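PDB 3D79: PUA domain-containing protein, which is of unknown function but probably binds RNA through its PUA domain. Local coordinates for residues S29-E34 / L73-V78; R96-E101 / G117-D122; H106-A111 / H167-K172. One frame throughout, in Å; residues are numbered along the deposited sequence.

Contact 1: residues S29-E34 / L73-V78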
ATOM      1  N   SER A  29      -8.709  -4.740   8.036  1.00 17.27           N
ATOM      2  CA  SER A  29      -9.070  -4.316   9.386  1.00 17.99           C
ATOM      3  C   SER A  29      -7.899  -4.430  10.358  1.00 17.74           C
ATOM      4  O   SER A  29      -7.707  -3.561  11.209  1.00 17.91           O
ATOM      5  CB  SER A  29     -10.281  -5.105   9.897  1.00 17.83           C
ATOM      6  OG  SER A  29     -11.432  -4.800   9.118  1.00 20.20           O
ATOM      7  N   GLN A  30      -7.111  -5.490  10.218  1.00 18.14           N
ATOM      8  CA  GLN A  30      -5.934  -5.658  11.063  1.00 18.45           C
ATOM      9  C   GLN A  30      -4.893  -4.577  10.772  1.00 18.34           C
ATOM     10  O   GLN A  30      -4.307  -4.004  11.693  1.00 18.62           O
ATOM     11  CB  GLN A  30      -5.316  -7.040  10.882  1.00 18.77           C
ATOM     12  CG  GLN A  30      -4.175  -7.306  11.858  1.00 21.08           C
ATOM     13  CD  GLN A  30      -3.480  -8.619  11.589  1.00 23.72           C
ATOM     14  OE1 GLN A  30      -2.887  -8.813  10.530  1.00 25.82           O
ATOM     15  NE2 GLN A  30      -3.535  -9.528  12.560  1.00 25.28           N
ATOM     16  N   MET A  31      -4.686  -4.300   9.488  1.00 17.55           N
ATOM     17  CA  MET A  31      -3.660  -3.352   9.058  1.00 17.42           C
ATOM     18  C   MET A  31      -4.030  -1.898   9.335  1.00 17.48           C
ATOM     19  O   MET A  31      -3.207  -1.135   9.850  1.00 18.06           O
ATOM     20  CB  MET A  31      -3.362  -3.539   7.573  1.00 17.07           C
ATOM     21  CG  MET A  31      -2.743  -4.889   7.234  1.00 16.99           C
ATOM     22  SD  MET A  31      -2.168  -4.976   5.532  1.00 16.84           S
ATOM     23  CE  MET A  31      -3.719  -5.015   4.622  1.00 16.51           C
ATOM     24  N   PHE A  32      -5.265  -1.518   9.004  1.00 17.65           N
ATOM     25  CA  PHE A  32      -5.672  -0.104   9.018  1.00 18.15           C
ATOM     26  C   PHE A  32      -6.684   0.266  10.095  1.00 19.16           C
ATOM     27  O   PHE A  32      -6.973   1.449  10.302  1.00 19.07           O
ATOM     28  CB  PHE A  32      -6.241   0.284   7.658  1.00 17.85           C
ATOM     29  CG  PHE A  32      -5.246   0.180   6.547  1.00 17.26           C
ATOM     30  CD1 PHE A  32      -4.222   1.114   6.426  1.00 17.67           C
ATOM     31  CD2 PHE A  32      -5.330  -0.854   5.619  1.00 17.84           C
ATOM     32  CE1 PHE A  32      -3.289   1.022   5.397  1.00 17.08           C
ATOM     33  CE2 PHE A  32      -4.408  -0.950   4.584  1.00 17.70           C
ATOM     34  CZ  PHE A  32      -3.382  -0.015   4.476  1.00 16.92           C
ATOM     35  N   GLY A  33      -7.227  -0.743  10.764  1.00 20.12           N
ATOM     36  CA  GLY A  33      -8.339  -0.528  11.673  1.00 21.73           C
ATOM     37  C   GLY A  33      -9.639  -0.647  10.908  1.00 22.98           C
ATOM     38  O   GLY A  33      -9.691  -0.398   9.699  1.00 22.70           O
ATOM     39  N   GLU A  34     -10.695  -1.017  11.624  1.00 24.25           N
ATOM     40  CA  GLU A  34     -11.990  -1.295  11.009  1.00 25.88           C
ATOM     41  C   GLU A  34     -12.573  -0.084  10.269  1.00 26.15           C
ATOM     42  O   GLU A  34     -13.218  -0.249   9.236  1.00 26.59           O
ATOM     43  CB  GLU A  34     -12.963  -1.853  12.064  1.00 26.28           C
ATOM     44  CG  GLU A  34     -14.244  -2.477  11.506  1.00 28.83           C
ATOM     45  CD  GLU A  34     -15.317  -1.443  11.210  1.00 31.56           C
ATOM     46  OE1 GLU A  34     -15.332  -0.390  11.887  1.00 32.83           O
ATOM     47  OE2 GLU A  34     -16.142  -1.678  10.301  1.00 33.20           O
ATOM     48  N   LEU A  73      -2.293 -12.765   0.182  1.00 25.28           N
ATOM     49  CA  LEU A  73      -2.145 -11.501   0.911  1.00 23.15           C
ATOM     50  C   LEU A  73      -2.427 -10.288   0.034  1.00 21.55           C
ATOM     51  O   LEU A  73      -1.955 -10.209  -1.100  1.00 20.58           O
ATOM     52  CB  LEU A  73      -0.747 -11.380   1.529  1.00 23.51           C
ATOM     53  CG  LEU A  73      -0.324 -12.413   2.582  1.00 23.88           C
ATOM     54  CD1 LEU A  73       1.080 -12.094   3.072  1.00 24.61           C
ATOM     55  CD2 LEU A  73      -1.297 -12.470   3.752  1.00 24.70           C
ATOM     56  N   ILE A  74      -3.192  -9.343   0.579  1.00 19.47           N
ATOM     57  CA  ILE A  74      -3.583  -8.155  -0.169  1.00 17.82           C
ATOM     58  C   ILE A  74      -3.049  -6.864   0.460  1.00 16.40           C
ATOM     59  O   ILE A  74      -2.689  -6.824   1.644  1.00 15.75           O
ATOM     60  CB  ILE A  74      -5.139  -8.052  -0.361  1.00 17.72           C
ATOM     61  CG1 ILE A  74      -5.873  -8.001   0.981  1.00 18.13           C
ATOM     62  CG2 ILE A  74      -5.664  -9.222  -1.186  1.00 18.41           C
ATOM     63  CD1 ILE A  74      -5.979  -6.623   1.585  1.00 19.84           C
ATOM     64  N   PHE A  75      -3.008  -5.814  -0.353  1.00 15.12           N
ATOM     65  CA  PHE A  75      -2.681  -4.473   0.122  1.00 14.34           C
ATOM     66  C   PHE A  75      -3.215  -3.458  -0.883  1.00 13.68           C
ATOM     67  O   PHE A  75      -3.272  -3.750  -2.073  1.00 13.32           O
ATOM     68  CB  PHE A  75      -1.170  -4.291   0.297  1.00 14.36           C
ATOM     69  CG  PHE A  75      -0.803  -3.157   1.215  1.00 14.31           C
ATOM     70  CD1 PHE A  75      -1.026  -3.257   2.587  1.00 14.38           C
ATOM     71  CD2 PHE A  75      -0.236  -1.987   0.711  1.00 15.16           C
ATOM     72  CE1 PHE A  75      -0.701  -2.215   3.444  1.00 14.59           C
ATOM     73  CE2 PHE A  75       0.096  -0.939   1.561  1.00 15.52           C
ATOM     74  CZ  PHE A  75      -0.135  -1.050   2.932  1.00 14.74           C
ATOM     75  N   PRO A  76      -3.641  -2.270  -0.412  1.00 13.48           N
ATOM     76  CA  PRO A  76      -4.093  -1.269  -1.383  1.00 13.26           C
ATOM     77  C   PRO A  76      -3.077  -0.930  -2.476  1.00 13.21           C
ATOM     78  O   PRO A  76      -1.878  -0.827  -2.208  1.00 13.46           O
ATOM     79  CB  PRO A  76      -4.349  -0.028  -0.513  1.00 13.57           C
ATOM     80  CG  PRO A  76      -4.670  -0.582   0.823  1.00 13.21           C
ATOM     81  CD  PRO A  76      -3.789  -1.789   0.977  1.00 13.50           C
ATOM     82  N   LEU A  77      -3.573  -0.754  -3.697  1.00 13.43           N
ATOM     83  CA  LEU A  77      -2.762  -0.264  -4.810  1.00 13.70           C
ATOM     84  C   LEU A  77      -2.371   1.193  -4.599  1.00 13.54           C
ATOM     85  O   LEU A  77      -3.019   1.916  -3.834  1.00 14.08           O
ATOM     86  CB  LEU A  77      -3.535  -0.375  -6.126  1.00 13.70           C
ATOM     87  CG  LEU A  77      -3.873  -1.783  -6.622  1.00 15.19           C
ATOM     88  CD1 LEU A  77      -4.893  -1.704  -7.731  1.00 16.56           C
ATOM     89  CD2 LEU A  77      -2.618  -2.529  -7.086  1.00 15.85           C
ATOM     90  N   VAL A  78      -1.317   1.628  -5.288  1.00 13.68           N
ATOM     91  CA  VAL A  78      -0.910   3.036  -5.232  1.00 13.85           C
ATOM     92  C   VAL A  78      -2.041   3.951  -5.724  1.00 14.00           C
ATOM     93  O   VAL A  78      -2.292   4.997  -5.112  1.00 14.55           O
ATOM     94  CB  VAL A  78       0.437   3.304  -5.967  1.00 13.98           C
ATOM     95  CG1 VAL A  78       0.809   4.785  -5.902  1.00 15.21           C
ATOM     96  CG2 VAL A  78       1.550   2.483  -5.323  1.00 13.43           C
TER
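Met31 and Phe32, in the last turn of helix 18-32, pack on Phe75 and Pro76 of strand 73-76, one of the two outer strands of the five-stranded antiparallel sheet in the pre-PUA-like part of the chain. No hydrogen bond crosses here; the contact is an apolar helix-on-sheet packing with a Met-aromatic contact at its centre. The Met31 sulfur lies in the plane of the Phe75 ring at its edge, SD standing 3.6 Å from CD1 of Phe75, where the partly positive ring hydrogens suit a polarisable sulfur. A bend at the last torsion (chi3 -71°) carries the Met31 methyl on past the ring edge, CE still touching Phe75 CD1, to the strand backbone at Ile74, and a long flexible thioether is well able to make both contacts. Phe32 approaches the same ring obliquely: the two ring planes are inclined at 34° with centroids 5.6 Å apart, and Phe32 CZ comes within 3.6 Å of Phe75 CE1. With the edge of its own ring Phe32 also meets Pro76, CE2 to CD at 3.8 Å. Pro76 CD in turn covers part of one face of the Phe75 ring, its compact ring fitting beside two larger ones. Further out, Phe75 meets the ring of Phe130 and touches Ile68 of the next strand, while Ile74 packs on Leu28 and Ile24, about one and two turns back along the helix. Gly33 ends that helix with a positive phi, a conformation easy for a residue without a side chain. The Met31 methyl reaches Ile74 twice, CE lying 3.6 Å from the carbonyl O and 4.1 Å from CD1.

Contact 2: residues R96-E101 / G117-D122; sequences RVVVDE and GIVDAD
A classic beta bulge interrupts the antiparallel pairing of strands 96-99 and 118-121 in the PUA domain: Val119 and Asp120 both face Val98. The carbonyl O of Val98 accepts a short bond from Val119 N (2.7 Å) and a weak one from Asp120 N (3.4 Å), while Val98 N donates to Asp120 O. Beyond the bulge Asp100 N bonds to Gly117 O, and at the other end Asp122 N bonds to Arg96 O. On one side of the sheet Val97, Val99, Ile118 and Ala121 form an apolar layer, Val97 CG1 touching Ile118 CD1 at 3.8 Å, with Met154 of helix 151-156 packed against it. Side chains branched at CB, as in Val97, Val99 and Ile118, suit the extended backbone, and the small Ala121 probably lets Met154 come close to the sheet. On the side of Val98 and Asp120, Val98 CG1 meets Val119 CG2 at 3.6 Å, and Arg96 forms a salt bridge with Asp120. The arginine, extended from CG to NE, grips the carboxylate side-on: NE and NH2 each lie 3.0 Å from the same oxygen, Asp120 OD2. That oxygen is in the guanidinium plane, yet both nitrogens reach it from one face of the carboxylate, the two planes being 53° apart. Asp122 N lies over the centre of one guanidinium face. NH1 bonds to Trp93 O and to a water that donates to Asp122 OD1, whose carboxylate also accepts from Arg95 N and Gly124 N. Arg96 thus has bonds from all three nitrogens, which fixes its rotation, and its charge is likely to be balanced directly by Asp120 and, through water, by Asp122.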
ATOM      1  N   ARG A  96       2.028   3.761   7.445  1.00 14.07           N
ATOM      2  CA  ARG A  96       2.690   4.799   6.664  1.00 13.95           C
ATOM      3  C   ARG A  96       4.202   4.807   6.857  1.00 13.41           C
ATOM      4  O   ARG A  96       4.722   4.543   7.948  1.00 13.61           O
ATOM      5  CB  ARG A  96       2.143   6.190   7.022  1.00 13.89           C
ATOM      6  CG  ARG A  96       2.736   6.755   8.304  1.00 14.53           C
ATOM      7  CD  ARG A  96       2.102   8.081   8.698  1.00 14.40           C
ATOM      8  NE  ARG A  96       2.580   8.528  10.007  1.00 15.98           N
ATOM      9  CZ  ARG A  96       2.102   8.101  11.175  1.00 17.47           C
ATOM     10  NH1 ARG A  96       1.122   7.201  11.221  1.00 18.07           N
ATOM     11  NH2 ARG A  96       2.616   8.564  12.309  1.00 19.34           N
ATOM     12  N   VAL A  97       4.885   5.120   5.766  1.00 13.09           N
ATOM     13  CA  VAL A  97       6.298   5.480   5.778  1.00 12.97           C
ATOM     14  C   VAL A  97       6.381   6.806   5.040  1.00 12.95           C
ATOM     15  O   VAL A  97       6.076   6.882   3.849  1.00 12.98           O
ATOM     16  CB  VAL A  97       7.158   4.405   5.082  1.00 12.59           C
ATOM     17  CG1 VAL A  97       8.616   4.840   5.047  1.00 13.85           C
ATOM     18  CG2 VAL A  97       7.002   3.063   5.801  1.00 13.00           C
ATOM     19  N   VAL A  98       6.749   7.865   5.760  1.00 13.63           N
ATOM     20  CA  VAL A  98       6.768   9.211   5.181  1.00 13.87           C
ATOM     21  C   VAL A  98       8.197   9.604   4.827  1.00 14.34           C
ATOM     22  O   VAL A  98       9.082   9.528   5.679  1.00 14.38           O
ATOM     23  CB  VAL A  98       6.167  10.257   6.149  1.00 14.13           C
ATOM     24  CG1 VAL A  98       5.941  11.567   5.418  1.00 13.63           C
ATOM     25  CG2 VAL A  98       4.848   9.736   6.725  1.00 13.00           C
ATOM     26  N   VAL A  99       8.400  10.019   3.578  1.00 14.91           N
ATOM     27  CA  VAL A  99       9.735  10.384   3.075  1.00 15.81           C
ATOM     28  C   VAL A  99       9.862  11.865   2.709  1.00 16.89           C
ATOM     29  O   VAL A  99       8.863  12.538   2.411  1.00 17.36           O
ATOM     30  CB  VAL A  99      10.180   9.505   1.859  1.00 15.22           C
ATOM     31  CG1 VAL A  99      10.233   8.033   2.242  1.00 14.52           C
ATOM     32  CG2 VAL A  99       9.297   9.730   0.643  1.00 14.40           C
ATOM     33  N   ASP A 100      11.099  12.359   2.740  1.00 18.56           N
ATOM     34  CA  ASP A 100      11.395  13.733   2.333  1.00 20.41           C
ATOM     35  C   ASP A 100      11.416  13.887   0.810  1.00 21.52           C
ATOM     36  O   ASP A 100      11.380  12.892   0.083  1.00 21.26           O
ATOM     37  CB  ASP A 100      12.673  14.289   3.005  1.00 20.34           C
ATOM     38  CG  ASP A 100      13.952  13.485   2.698  1.00 21.68           C
ATOM     39  OD1 ASP A 100      14.054  12.792   1.663  1.00 21.57           O
ATOM     40  OD2 ASP A 100      14.896  13.591   3.512  1.00 23.02           O
ATOM     41  N   GLU A 101      11.469  15.130   0.333  1.00 22.99           N
ATOM     42  CA  GLU A 101      11.382  15.398  -1.110  1.00 24.60           C
ATOM     43  C   GLU A 101      12.561  14.827  -1.900  1.00 23.83           C
ATOM     44  O   GLU A 101      12.405  14.457  -3.064  1.00 24.29           O
ATOM     45  CB  GLU A 101      11.202  16.897  -1.392  1.00 24.74           C
ATOM     46  CG  GLU A 101      12.318  17.788  -0.859  1.00 27.07           C
ATOM     47  CD  GLU A 101      12.036  19.267  -1.070  1.00 27.35           C
ATOM     48  OE1 GLU A 101      12.380  20.066  -0.173  1.00 31.56           O
ATOM     49  OE2 GLU A 101      11.457  19.630  -2.120  1.00 31.46           O
ATOM     50  N   GLY A 117      16.077   8.897   4.342  1.00 15.52           N
ATOM     51  CA  GLY A 117      15.024   9.693   3.698  1.00 15.90           C
ATOM     52  C   GLY A 117      13.676   9.654   4.397  1.00 15.56           C
ATOM     53  O   GLY A 117      12.725  10.293   3.944  1.00 15.64           O
ATOM     54  N   ILE A 118      13.592   8.893   5.480  1.00 15.63           N
ATOM     55  CA  ILE A 118      12.338   8.726   6.220  1.00 15.53           C
ATOM     56  C   ILE A 118      12.200   9.799   7.296  1.00 15.57           C
ATOM     57  O   ILE A 118      13.057   9.917   8.175  1.00 15.88           O
ATOM     58  CB  ILE A 118      12.223   7.302   6.827  1.00 15.42           C
ATOM     59  CG1 ILE A 118      12.136   6.265   5.700  1.00 15.01           C
ATOM     60  CG2 ILE A 118      11.001   7.192   7.769  1.00 16.04           C
ATOM     61  CD1 ILE A 118      12.204   4.827   6.158  1.00 15.42           C
ATOM     62  N   VAL A 119      11.102  10.554   7.225  1.00 15.59           N
ATOM     63  CA  VAL A 119      10.822  11.628   8.189  1.00 15.87           C
ATOM     64  C   VAL A 119       9.811  11.216   9.270  1.00 16.19           C
ATOM     65  O   VAL A 119       9.733  11.845  10.334  1.00 16.71           O
ATOM     66  CB  VAL A 119      10.380  12.942   7.495  1.00 15.96           C
ATOM     67  CG1 VAL A 119      11.504  13.492   6.623  1.00 15.67           C
ATOM     68  CG2 VAL A 119       9.113  12.748   6.682  1.00 16.02           C
ATOM     69  N   ASP A 120       9.033  10.172   8.991  1.00 15.81           N
ATOM     70  CA  ASP A 120       8.072   9.638   9.955  1.00 15.63           C
ATOM     71  C   ASP A 120       7.645   8.254   9.500  1.00 15.60           C
ATOM     72  O   ASP A 120       7.751   7.928   8.322  1.00 15.54           O
ATOM     73  CB  ASP A 120       6.836  10.547  10.055  1.00 15.98           C
ATOM     74  CG  ASP A 120       5.904  10.155  11.189  1.00 16.22           C
ATOM     75  OD1 ASP A 120       6.397   9.651  12.220  1.00 16.51           O
ATOM     76  OD2 ASP A 120       4.670  10.349  11.046  1.00 17.61           O
ATOM     77  N   ALA A 121       7.175   7.451  10.449  1.00 15.83           N
ATOM     78  CA  ALA A 121       6.654   6.121  10.171  1.00 16.08           C
ATOM     79  C   ALA A 121       5.690   5.738  11.280  1.00 16.45           C
ATOM     80  O   ALA A 121       5.814   6.210  12.409  1.00 16.46           O
ATOM     81  CB  ALA A 121       7.801   5.099  10.070  1.00 16.12           C
ATOM     82  N   ASP A 122       4.717   4.903  10.948  1.00 16.86           N
ATOM     83  CA  ASP A 122       3.803   4.362  11.944  1.00 17.73           C
ATOM     84  C   ASP A 122       4.573   3.450  12.896  1.00 18.21           C
ATOM     85  O   ASP A 122       5.129   2.441  12.477  1.00 18.11           O
ATOM     86  CB  ASP A 122       2.679   3.598  11.238  1.00 17.59           C
ATOM     87  CG  ASP A 122       1.772   2.852  12.200  1.00 18.42           C
ATOM     88  OD1 ASP A 122       1.725   3.204  13.401  1.00 18.97           O
ATOM     89  OD2 ASP A 122       1.095   1.916  11.736  1.00 18.20           O
TER
HETATM   90  O   HOH W   1       0.621   5.866  13.660  1.00 30.23           O

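Contact 3: residues H106-A111 / H167-K172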
ATOM      1  N   HIS A 106      13.997   9.014  -6.622  1.00 19.13           N
ATOM      2  CA  HIS A 106      14.611   7.690  -6.557  1.00 18.76           C
ATOM      3  C   HIS A 106      13.551   6.591  -6.472  1.00 18.43           C
ATOM      4  O   HIS A 106      13.598   5.617  -7.224  1.00 17.64           O
ATOM      5  CB  HIS A 106      15.564   7.605  -5.369  1.00 19.76           C
ATOM      6  CG  HIS A 106      16.734   8.530  -5.474  1.00 21.47           C
ATOM      7  ND1 HIS A 106      17.856   8.225  -6.211  1.00 23.19           N
ATOM      8  CD2 HIS A 106      16.950   9.760  -4.950  1.00 23.61           C
ATOM      9  CE1 HIS A 106      18.719   9.222  -6.129  1.00 23.82           C
ATOM     10  NE2 HIS A 106      18.193  10.167  -5.372  1.00 24.82           N
ATOM     11  N   ILE A 107      12.590   6.770  -5.565  1.00 17.68           N
ATOM     12  CA  ILE A 107      11.505   5.799  -5.366  1.00 17.67           C
ATOM     13  C   ILE A 107      10.622   5.646  -6.612  1.00 18.30           C
ATOM     14  O   ILE A 107      10.228   4.535  -6.976  1.00 18.32           O
ATOM     15  CB  ILE A 107      10.661   6.161  -4.115  1.00 17.38           C
ATOM     16  CG1 ILE A 107      11.532   6.041  -2.857  1.00 16.84           C
ATOM     17  CG2 ILE A 107       9.405   5.272  -4.000  1.00 17.27           C
ATOM     18  CD1 ILE A 107      11.019   6.835  -1.659  1.00 17.02           C
ATOM     19  N   LEU A 108      10.318   6.761  -7.273  1.00 18.61           N
ATOM     20  CA  LEU A 108       9.522   6.710  -8.497  1.00 19.16           C
ATOM     21  C   LEU A 108      10.269   6.059  -9.672  1.00 19.73           C
ATOM     22  O   LEU A 108       9.652   5.681 -10.676  1.00 19.80           O
ATOM     23  CB  LEU A 108       9.008   8.109  -8.866  1.00 19.29           C
ATOM     24  CG  LEU A 108       8.010   8.750  -7.893  1.00 19.73           C
ATOM     25  CD1 LEU A 108       7.636  10.141  -8.381  1.00 21.75           C
ATOM     26  CD2 LEU A 108       6.750   7.884  -7.716  1.00 20.24           C
ATOM     27  N   ASN A 109      11.588   5.932  -9.523  1.00 20.10           N
ATOM     28  CA  ASN A 109      12.458   5.275 -10.510  1.00 20.92           C
ATOM     29  C   ASN A 109      12.764   3.807 -10.161  1.00 20.41           C
ATOM     30  O   ASN A 109      13.556   3.154 -10.846  1.00 20.72           O
ATOM     31  CB  ASN A 109      13.757   6.085 -10.693  1.00 21.39           C
ATOM     32  CG  ASN A 109      14.717   5.468 -11.721  1.00 24.18           C
ATOM     33  OD1 ASN A 109      15.862   5.128 -11.400  1.00 27.98           O
ATOM     34  ND2 ASN A 109      14.248   5.319 -12.953  1.00 26.56           N
ATOM     35  N   GLY A 110      12.134   3.288  -9.104  1.00 19.73           N
ATOM     36  CA  GLY A 110      12.281   1.871  -8.747  1.00 18.97           C
ATOM     37  C   GLY A 110      13.213   1.551  -7.587  1.00 18.48           C
ATOM     38  O   GLY A 110      13.475   0.374  -7.301  1.00 18.63           O
ATOM     39  N   ALA A 111      13.712   2.583  -6.912  1.00 17.55           N
ATOM     40  CA  ALA A 111      14.576   2.390  -5.750  1.00 17.25           C
ATOM     41  C   ALA A 111      13.782   2.010  -4.506  1.00 16.53           C
ATOM     42  O   ALA A 111      12.628   2.424  -4.343  1.00 16.91           O
ATOM     43  CB  ALA A 111      15.410   3.646  -5.480  1.00 17.44           C
ATOM     44  N   HIS A 167       5.653  -2.275  -5.566  1.00 14.59           N
ATOM     45  CA  HIS A 167       4.814  -1.584  -6.532  1.00 14.08           C
ATOM     46  C   HIS A 167       4.956  -0.092  -6.268  1.00 14.30           C
ATOM     47  O   HIS A 167       4.866   0.350  -5.122  1.00 13.74           O
ATOM     48  CB  HIS A 167       3.351  -2.068  -6.425  1.00 14.21           C
ATOM     49  CG  HIS A 167       2.354  -1.186  -7.115  1.00 13.65           C
ATOM     50  ND1 HIS A 167       1.133  -0.867  -6.555  1.00 15.84           N
ATOM     51  CD2 HIS A 167       2.392  -0.557  -8.313  1.00 13.58           C
ATOM     52  CE1 HIS A 167       0.469  -0.073  -7.378  1.00 12.96           C
ATOM     53  NE2 HIS A 167       1.213   0.135  -8.448  1.00 16.55           N
ATOM     54  N   HIS A 168       5.211   0.677  -7.320  1.00 15.05           N
ATOM     55  CA  HIS A 168       5.344   2.124  -7.184  1.00 15.99           C
ATOM     56  C   HIS A 168       4.613   2.861  -8.293  1.00 16.64           C
ATOM     57  O   HIS A 168       4.353   2.295  -9.360  1.00 16.51           O
ATOM     58  CB  HIS A 168       6.821   2.545  -7.120  1.00 16.07           C
ATOM     59  CG  HIS A 168       7.598   2.260  -8.371  1.00 16.69           C
ATOM     60  ND1 HIS A 168       7.647   3.135  -9.437  1.00 17.21           N
ATOM     61  CD2 HIS A 168       8.382   1.209  -8.712  1.00 16.90           C
ATOM     62  CE1 HIS A 168       8.416   2.628 -10.385  1.00 18.05           C
ATOM     63  NE2 HIS A 168       8.867   1.457  -9.974  1.00 17.64           N
ATOM     64  N   ALA A 169       4.265   4.122  -8.031  1.00 17.94           N
ATOM     65  CA  ALA A 169       3.664   4.967  -9.055  1.00 18.99           C
ATOM     66  C   ALA A 169       4.623   5.033 -10.247  1.00 20.37           C
ATOM     67  O   ALA A 169       5.845   5.062 -10.064  1.00 20.81           O
ATOM     68  CB  ALA A 169       3.373   6.362  -8.504  1.00 19.00           C
ATOM     69  N   ARG A 170       4.061   5.033 -11.455  1.00 21.39           N
ATOM     70  CA  ARG A 170       4.825   5.006 -12.720  1.00 22.32           C
ATOM     71  C   ARG A 170       5.285   3.615 -13.185  1.00 22.18           C
ATOM     72  O   ARG A 170       5.846   3.496 -14.278  1.00 22.84           O
ATOM     73  CB  ARG A 170       6.034   5.954 -12.693  1.00 22.76           C
ATOM     74  CG  ARG A 170       5.719   7.411 -12.416  1.00 24.57           C
ATOM     75  CD  ARG A 170       6.985   8.225 -12.568  1.00 27.78           C
ATOM     76  NE  ARG A 170       6.820   9.607 -12.133  1.00 30.84           N
ATOM     77  CZ  ARG A 170       7.807  10.496 -12.084  1.00 32.10           C
ATOM     78  NH1 ARG A 170       9.040  10.153 -12.443  1.00 33.53           N
ATOM     79  NH2 ARG A 170       7.562  11.733 -11.671  1.00 33.31           N
ATOM     80  N   ASP A 171       5.071   2.573 -12.379  1.00 21.53           N
ATOM     81  CA  ASP A 171       5.415   1.216 -12.823  1.00 21.11           C
ATOM     82  C   ASP A 171       4.325   0.628 -13.734  1.00 21.14           C
ATOM     83  O   ASP A 171       3.352   1.312 -14.066  1.00 20.86           O
ATOM     84  CB  ASP A 171       5.797   0.287 -11.646  1.00 20.67           C
ATOM     85  CG  ASP A 171       4.598  -0.197 -10.833  1.00 19.37           C
ATOM     86  OD1 ASP A 171       3.437   0.061 -11.206  1.00 17.86           O
ATOM     87  OD2 ASP A 171       4.830  -0.862  -9.801  1.00 17.48           O
ATOM     88  N   LYS A 172       4.496  -0.621 -14.151  1.00 21.14           N
ATOM     89  CA  LYS A 172       3.569  -1.225 -15.100  1.00 21.40           C
ATOM     90  C   LYS A 172       2.189  -1.514 -14.503  1.00 20.96           C
ATOM     91  O   LYS A 172       1.178  -1.421 -15.200  1.00 20.90           O
ATOM     92  CB  LYS A 172       4.181  -2.476 -15.734  1.00 21.71           C
ATOM     93  CG  LYS A 172       5.192  -2.164 -16.835  1.00 24.18           C
ATOM     94  CD  LYS A 172       4.518  -1.493 -18.035  1.00 27.76           C
ATOM     95  CE  LYS A 172       5.534  -0.948 -19.030  1.00 29.80           C
ATOM     96  NZ  LYS A 172       4.895  -0.086 -20.068  1.00 31.60           N
TER
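The end of helix 104-108, closed by a Schellman motif at Gly110, faces the type II turn His168 to Asp171, with Leu108 and Ala169 CA atoms 6.1 Å apart. No hydrogen bond joins the two segments, so the fit rests on shape. The His168 ring lies against the helix end: Ile107 O and Gly110 N sit over one face, each offset toward the rim, while Asp171 CB lies over the rim of the opposite face. The carbonyl of Leu108 comes in obliquely, its O 3.3 Å from His168 CE1. With CG placed between its backbone N and carbonyl carbon (chi1 64°), the imidazole folds back over its own turn, where ND1 donates to Ala169 O at 2.7 Å. The bond meets this oxygen 46° out of the carbonyl plane, yet it limits how the ring can rotate. Replacing His168 with alanine would probably leave Ala169 O without this donor and open a gap beneath Ile107 O and Gly110. Gly110 suits its place doubly, since it takes a positive phi easily and lets its CA approach His168 NE2 to 3.7 Å. Leu108 spreads its branches over the turn: CD2 touches Ala169 CB at 3.8 Å, and CD1 lies over one face of the Arg170 guanidinium, 3.7 Å from NH2. The guanidinium can take a methyl on its flat face because its N-H groups point outward in the plane. Behind these residues, strand 141-147 supports both segments, as Leu142 and Ala143 touch Ile107 and Ala143 also meets His168, while Ala169 touches both Val78 of helix 78-84 and Trp174 of helix 172-177.

Overall arrangement
Along the chain contact 1 closes before the other two open, whereas the segments of contacts 2 and 3 alternate. Contact 1 belongs to the pre-PUA-like range; contacts 2 and 3 lie in the PUA range, with centres about 16 Å apart. There, strand 96-99 leads into helix 104-108, and both reach the same mixed sheet, Val99 CG2 touching Ile107 CD1 at 4.1 Å. Contacts 1 and 3 have centres about 20 Å apart yet meet directly, Leu77 and Val78 packing on His167 to Ala169. Contacts 1 and 2 do not touch, their nearest atoms being about 6 Å apart. The C-terminal end of the PUA range therefore packs directly against the pre-PUA-like part.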